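Local coordinates for protein galectin (Danio rerio, PDB 6E20) that binds beta-galactoside-containing glycans as a galectin-1-type lectin and probably serves innate immunity by recognising viral envelope glycoproteins, at residues Q15-D26 / E125-K134. Numbering follows the deposited sequence.
Sequences QTLTITGVPKPD and EVRIQGVEIK
Thr18 and Glu132 exchange two backbone hydrogen bonds in the antiparallel ladder of strands 16-23 and 126-133, whose axes run at 161°, in one sheet of the galectin beta-sandwich. Reciprocal bonds also join Thr16 with Lys134 and Val22 with Arg127 (Arg127 N to Val22 O 2.9 Å, 177°), and Lys24 N extends the ladder to Glu125 O. A classic beta bulge interrupts the register: Gln129 N (2.8 Å) and Gly130 N (2.9 Å) both donate to Thr20 O from the same face of its plane, while Thr20 N donates back to Gly130 O. At this edge strand, Gly130, Val131 and Glu132 continue the sheet antiparallel into the second subunit. On the inner face, Leu17 CD1 lies 3.7 Å from both Val131 CG1 and Ile133 CG1, against Met9, Phe11 and Met120 of the opposing sheet; Ile19 CG2 meets Ile128 CD1 at 4.1 Å, beside Phe122. On the other face, a water bridges the strands, donating to Glu132 OE1 (2.8 Å) and weakly to Thr18 O, and bonded to Thr20 OG1 (2.7 Å). Beside Val22, Arg127 CG sits between backbone N and carbonyl carbon (chi1 50°), and NH2 salt-bridges Asp82. Val22 CG1 meets one guanidinium face, 3.3 Å from Arg127 NH2.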
ATOM      1  N   GLN B  15      13.296  -1.914  -8.925  1.00 34.57           N
ATOM      2  CA  GLN B  15      12.428  -2.660  -7.979  1.00 32.81           C
ATOM      3  C   GLN B  15      11.278  -3.285  -8.774  1.00 31.82           C
ATOM      4  O   GLN B  15      11.001  -2.821  -9.882  1.00 30.71           O
ATOM      5  CB  GLN B  15      11.876  -1.727  -6.899  1.00 34.76           C
ATOM      6  CG  GLN B  15      12.934  -0.885  -6.203  1.00 34.32           C
ATOM      7  CD  GLN B  15      12.333   0.005  -5.144  1.00 31.26           C
ATOM      8  OE1 GLN B  15      11.635   0.963  -5.445  1.00 32.42           O
ATOM      9  NE2 GLN B  15      12.629  -0.294  -3.897  1.00 28.94           N
ATOM     10  N   THR B  16      10.639  -4.316  -8.234  1.00 32.94           N
ATOM     11  CA  THR B  16       9.356  -4.818  -8.781  1.00 33.43           C
ATOM     12  C   THR B  16       8.245  -4.302  -7.871  1.00 29.79           C
ATOM     13  O   THR B  16       8.402  -4.340  -6.629  1.00 29.83           O
ATOM     14  CB  THR B  16       9.331  -6.342  -8.930  1.00 37.78           C
ATOM     15  OG1 THR B  16      10.661  -6.776  -9.219  1.00 38.38           O
ATOM     16  CG2 THR B  16       8.402  -6.797 -10.034  1.00 38.29           C
ATOM     17  N   LEU B  17       7.191  -3.786  -8.483  1.00 30.19           N
ATOM     18  CA  LEU B  17       5.914  -3.466  -7.810  1.00 28.93           C
ATOM     19  C   LEU B  17       4.944  -4.625  -8.065  1.00 29.98           C
ATOM     20  O   LEU B  17       4.659  -4.888  -9.239  1.00 29.26           O
ATOM     21  CB  LEU B  17       5.399  -2.163  -8.398  1.00 28.64           C
ATOM     22  CG  LEU B  17       3.933  -1.859  -8.125  1.00 28.42           C
ATOM     23  CD1 LEU B  17       3.651  -1.842  -6.630  1.00 28.19           C
ATOM     24  CD2 LEU B  17       3.566  -0.542  -8.778  1.00 27.34           C
ATOM     25  N   THR B  18       4.494  -5.292  -7.003  1.00 28.02           N
ATOM     26  CA  THR B  18       3.518  -6.408  -7.047  1.00 27.25           C
ATOM     27  C   THR B  18       2.181  -5.867  -6.547  1.00 26.32           C
ATOM     28  O   THR B  18       2.157  -5.328  -5.443  1.00 24.51           O
ATOM     29  CB  THR B  18       4.028  -7.637  -6.291  1.00 28.60           C
ATOM     30  OG1 THR B  18       5.285  -8.001  -6.879  1.00 30.20           O
ATOM     31  CG2 THR B  18       3.089  -8.817  -6.390  1.00 30.34           C
ATOM     32  N   ILE B  19       1.152  -5.919  -7.391  1.00 26.33           N
ATOM     33  CA  ILE B  19      -0.223  -5.436  -7.060  1.00 25.69           C
ATOM     34  C   ILE B  19      -1.115  -6.661  -7.025  1.00 25.63           C
ATOM     35  O   ILE B  19      -1.130  -7.398  -8.040  1.00 28.51           O
ATOM     36  CB  ILE B  19      -0.735  -4.392  -8.073  1.00 27.69           C
ATOM     37  CG1 ILE B  19       0.161  -3.146  -8.093  1.00 29.75           C
ATOM     38  CG2 ILE B  19      -2.192  -4.025  -7.776  1.00 26.72           C
ATOM     39  CD1 ILE B  19       0.019  -2.297  -9.330  1.00 30.35           C
ATOM     40  N   THR B  20      -1.768  -6.881  -5.886  1.00 24.18           N
ATOM     41  CA  THR B  20      -2.788  -7.941  -5.695  1.00 25.66           C
ATOM     42  C   THR B  20      -4.147  -7.264  -5.551  1.00 24.39           C
ATOM     43  O   THR B  20      -4.285  -6.355  -4.723  1.00 25.49           O
ATOM     44  CB  THR B  20      -2.502  -8.816  -4.472  1.00 25.59           C
ATOM     45  OG1 THR B  20      -1.093  -9.032  -4.490  1.00 24.87           O
ATOM     46  CG2 THR B  20      -3.249 -10.129  -4.513  1.00 25.34           C
ATOM     47  N   GLY B  21      -5.101  -7.718  -6.341  1.00 24.22           N
ATOM     48  CA  GLY B  21      -6.429  -7.109  -6.423  1.00 24.75           C
ATOM     49  C   GLY B  21      -7.444  -8.073  -6.968  1.00 23.70           C
ATOM     50  O   GLY B  21      -7.069  -9.165  -7.428  1.00 23.29           O
ATOM     51  N   VAL B  22      -8.705  -7.663  -6.882  1.00 25.84           N
ATOM     52  CA  VAL B  22      -9.874  -8.382  -7.457  1.00 25.30           C
ATOM     53  C   VAL B  22     -10.753  -7.330  -8.106  1.00 25.03           C
ATOM     54  O   VAL B  22     -11.175  -6.391  -7.420  1.00 27.88           O
ATOM     55  CB  VAL B  22     -10.650  -9.128  -6.364  1.00 26.55           C
ATOM     56  CG1 VAL B  22     -11.763  -9.977  -6.954  1.00 26.97           C
ATOM     57  CG2 VAL B  22      -9.734  -9.945  -5.469  1.00 29.38           C
ATOM     58  N   PRO B  23     -11.037  -7.433  -9.424  1.00 22.44           N
ATOM     59  CA  PRO B  23     -11.976  -6.515 -10.043  1.00 24.16           C
ATOM     60  C   PRO B  23     -13.314  -6.735  -9.322  1.00 24.86           C
ATOM     61  O   PRO B  23     -13.602  -7.860  -8.998  1.00 22.46           O
ATOM     62  CB  PRO B  23     -12.006  -6.905 -11.526  1.00 24.88           C
ATOM     63  CG  PRO B  23     -10.817  -7.826 -11.718  1.00 23.34           C
ATOM     64  CD  PRO B  23     -10.534  -8.441 -10.367  1.00 24.17           C
ATOM     65  N   LYS B  24     -14.055  -5.665  -9.066  1.00 24.37           N
ATOM     66  CA  LYS B  24     -15.429  -5.758  -8.504  1.00 28.59           C
ATOM     67  C   LYS B  24     -16.262  -6.668  -9.399  1.00 27.24           C
ATOM     68  O   LYS B  24     -16.027  -6.751 -10.604  1.00 26.96           O
ATOM     69  CB  LYS B  24     -16.115  -4.397  -8.395  1.00 28.61           C
ATOM     70  CG  LYS B  24     -15.365  -3.336  -7.615  1.00 33.84           C
ATOM     71  CD  LYS B  24     -15.338  -3.550  -6.142  1.00 40.34           C
ATOM     72  CE  LYS B  24     -14.638  -2.437  -5.387  1.00 43.39           C
ATOM     73  NZ  LYS B  24     -15.459  -1.207  -5.312  1.00 48.59           N
ATOM     74  N   PRO B  25     -17.272  -7.373  -8.847  1.00 26.26           N
ATOM     75  CA  PRO B  25     -18.098  -8.271  -9.656  1.00 26.02           C
ATOM     76  C   PRO B  25     -18.729  -7.595 -10.882  1.00 23.49           C
ATOM     77  O   PRO B  25     -18.951  -8.256 -11.851  1.00 21.30           O
ATOM     78  CB  PRO B  25     -19.187  -8.767  -8.683  1.00 26.03           C
ATOM     79  CG  PRO B  25     -18.574  -8.588  -7.306  1.00 27.07           C
ATOM     80  CD  PRO B  25     -17.634  -7.399  -7.421  1.00 25.85           C
ATOM     81  N   ASP B  26     -19.011  -6.292 -10.794  1.00 23.19           N
ATOM     82  CA  ASP B  26     -19.689  -5.513 -11.857  1.00 23.88           C
ATOM     83  C   ASP B  26     -18.689  -4.572 -12.524  1.00 25.02           C
ATOM     84  O   ASP B  26     -19.131  -3.633 -13.206  1.00 25.50           O
ATOM     85  CB  ASP B  26     -20.880  -4.727 -11.282  1.00 24.43           C
ATOM     86  CG  ASP B  26     -20.506  -3.584 -10.346  1.00 23.74           C
ATOM     87  OD1 ASP B  26     -19.366  -3.567  -9.810  1.00 24.20           O
ATOM     88  OD2 ASP B  26     -21.364  -2.726 -10.158  1.00 27.21           O
ATOM     89  N   GLU B 125     -13.481   0.175 -10.649  1.00 25.62           N
ATOM     90  CA  GLU B 125     -14.207  -0.927  -9.981  1.00 27.65           C
ATOM     91  C   GLU B 125     -13.222  -2.073  -9.713  1.00 26.21           C
ATOM     92  O   GLU B 125     -13.322  -3.142 -10.354  1.00 25.93           O
ATOM     93  CB  GLU B 125     -15.414  -1.256 -10.858  1.00 32.29           C
ATOM     94  CG  GLU B 125     -16.351  -0.056 -11.072  1.00 37.42           C
ATOM     95  CD  GLU B 125     -17.051   0.065 -12.430  1.00 44.96           C
ATOM     96  OE1 GLU B 125     -16.424  -0.212 -13.488  1.00 38.38           O
ATOM     97  OE2 GLU B 125     -18.251   0.454 -12.435  1.00 52.15           O
ATOM     98  N   VAL B 126     -12.330  -1.871  -8.741  1.00 25.64           N
ATOM     99  CA  VAL B 126     -11.322  -2.876  -8.288  1.00 23.68           C
ATOM    100  C   VAL B 126     -11.082  -2.700  -6.796  1.00 25.06           C
ATOM    101  O   VAL B 126     -11.113  -1.567  -6.335  1.00 27.56           O
ATOM    102  CB  VAL B 126     -10.016  -2.732  -9.080  1.00 21.86           C
ATOM    103  CG1 VAL B 126      -9.326  -1.411  -8.807  1.00 21.31           C
ATOM    104  CG2 VAL B 126      -9.075  -3.901  -8.858  1.00 22.22           C
ATOM    105  N   ARG B 127     -10.824  -3.792  -6.081  1.00 29.89           N
ATOM    106  CA  ARG B 127     -10.357  -3.739  -4.674  1.00 32.99           C
ATOM    107  C   ARG B 127      -8.875  -4.104  -4.673  1.00 30.86           C
ATOM    108  O   ARG B 127      -8.492  -5.119  -5.298  1.00 29.08           O
ATOM    109  CB  ARG B 127     -11.225  -4.576  -3.727  1.00 39.10           C
ATOM    110  CG  ARG B 127     -11.517  -6.008  -4.149  1.00 50.76           C
ATOM    111  CD  ARG B 127     -12.587  -6.597  -3.233  1.00 59.49           C
ATOM    112  NE  ARG B 127     -13.126  -7.890  -3.649  1.00 68.23           N
ATOM    113  CZ  ARG B 127     -13.891  -8.099  -4.728  1.00 76.99           C
ATOM    114  NH1 ARG B 127     -14.202  -7.103  -5.540  1.00 74.53           N
ATOM    115  NH2 ARG B 127     -14.333  -9.312  -5.009  1.00 79.33           N
ATOM    116  N   ILE B 128      -8.074  -3.268  -4.027  1.00 27.68           N
ATOM    117  CA  ILE B 128      -6.609  -3.487  -3.909  1.00 28.10           C
ATOM    118  C   ILE B 128      -6.337  -4.139  -2.558  1.00 25.45           C
ATOM    119  O   ILE B 128      -6.621  -3.521  -1.520  1.00 23.65           O
ATOM    120  CB  ILE B 128      -5.846  -2.165  -4.116  1.00 27.64           C
ATOM    121  CG1 ILE B 128      -6.177  -1.541  -5.474  1.00 27.85           C
ATOM    122  CG2 ILE B 128      -4.356  -2.406  -3.932  1.00 28.19           C
ATOM    123  CD1 ILE B 128      -5.828  -2.423  -6.661  1.00 28.10           C
ATOM    124  N   GLN B 129      -5.809  -5.357  -2.595  1.00 26.44           N
ATOM    125  CA  GLN B 129      -5.537  -6.197  -1.411  1.00 29.34           C
ATOM    126  C   GLN B 129      -4.042  -6.175  -1.085  1.00 29.33           C
ATOM    127  O   GLN B 129      -3.719  -6.542   0.058  1.00 28.34           O
ATOM    128  CB  GLN B 129      -5.977  -7.635  -1.676  1.00 32.97           C
ATOM    129  CG  GLN B 129      -7.441  -7.753  -2.084  1.00 36.30           C
ATOM    130  CD  GLN B 129      -7.845  -9.198  -2.278  1.00 43.96           C
ATOM    131  OE1 GLN B 129      -7.131 -10.001  -2.897  1.00 41.66           O
ATOM    132  NE2 GLN B 129      -9.010  -9.540  -1.749  1.00 42.31           N
ATOM    133  N   GLY B 130      -3.169  -5.847  -2.052  1.00 25.92           N
ATOM    134  CA  GLY B 130      -1.713  -5.879  -1.820  1.00 26.46           C
ATOM    135  C   GLY B 130      -0.951  -4.927  -2.709  1.00 26.81           C
ATOM    136  O   GLY B 130      -1.223  -4.888  -3.920  1.00 25.69           O
ATOM    137  N   VAL B 131      -0.058  -4.155  -2.100  1.00 28.70           N
ATOM    138  CA  VAL B 131       0.985  -3.353  -2.789  1.00 29.82           C
ATOM    139  C   VAL B 131       2.310  -3.690  -2.114  1.00 30.56           C
ATOM    140  O   VAL B 131       2.436  -3.433  -0.889  1.00 28.08           O
ATOM    141  CB  VAL B 131       0.700  -1.845  -2.763  1.00 30.09           C
ATOM    142  CG1 VAL B 131       1.687  -1.080  -3.642  1.00 30.56           C
ATOM    143  CG2 VAL B 131      -0.719  -1.570  -3.216  1.00 33.55           C
ATOM    144  N   GLU B 132       3.208  -4.295  -2.884  1.00 27.35           N
ATOM    145  CA  GLU B 132       4.567  -4.689  -2.444  1.00 31.62           C
ATOM    146  C   GLU B 132       5.581  -4.087  -3.414  1.00 30.08           C
ATOM    147  O   GLU B 132       5.386  -4.229  -4.640  1.00 30.08           O
ATOM    148  CB  GLU B 132       4.721  -6.208  -2.434  1.00 31.82           C
ATOM    149  CG  GLU B 132       3.765  -6.898  -1.486  1.00 35.62           C
ATOM    150  CD  GLU B 132       3.665  -8.401  -1.692  1.00 36.67           C
ATOM    151  OE1 GLU B 132       3.011  -8.812  -2.665  1.00 40.62           O
ATOM    152  OE2 GLU B 132       4.246  -9.149  -0.888  1.00 40.95           O
ATOM    153  N   ILE B 133       6.638  -3.484  -2.876  1.00 32.37           N
ATOM    154  CA  ILE B 133       7.754  -2.889  -3.665  1.00 33.60           C
ATOM    155  C   ILE B 133       9.052  -3.366  -3.027  1.00 37.08           C
ATOM    156  O   ILE B 133       9.234  -3.061  -1.841  1.00 35.52           O
ATOM    157  CB  ILE B 133       7.675  -1.350  -3.695  1.00 30.85           C
ATOM    158  CG1 ILE B 133       6.391  -0.871  -4.368  1.00 32.27           C
ATOM    159  CG2 ILE B 133       8.916  -0.742  -4.347  1.00 33.38           C
ATOM    160  CD1 ILE B 133       6.130   0.613  -4.213  1.00 32.00           C
ATOM    161  N   LYS B 134       9.894  -4.077  -3.782  1.00 41.06           N
ATOM    162  CA  LYS B 134      11.290  -4.409  -3.379  1.00 46.09           C
ATOM    163  C   LYS B 134      12.184  -4.385  -4.622  1.00 46.73           C
ATOM    164  O   LYS B 134      11.896  -5.068  -5.581  1.00 44.44           O
ATOM    165  CB  LYS B 134      11.339  -5.771  -2.678  1.00 48.83           C
ATOM    166  CG  LYS B 134      11.011  -6.951  -3.577  1.00 50.27           C
ATOM    167  CD  LYS B 134      10.502  -8.156  -2.830  1.00 55.30           C
ATOM    168  CE  LYS B 134      10.341  -9.369  -3.727  1.00 56.77           C
ATOM    169  NZ  LYS B 134       9.270 -10.275  -3.237  1.00 55.48           N
ATOM    170  OXT LYS B 134      13.186  -3.685  -4.705  1.00 48.59           O
TER
HETATM  171  O   HOH W   1       0.867  -7.297  -3.752  1.00 24.87           O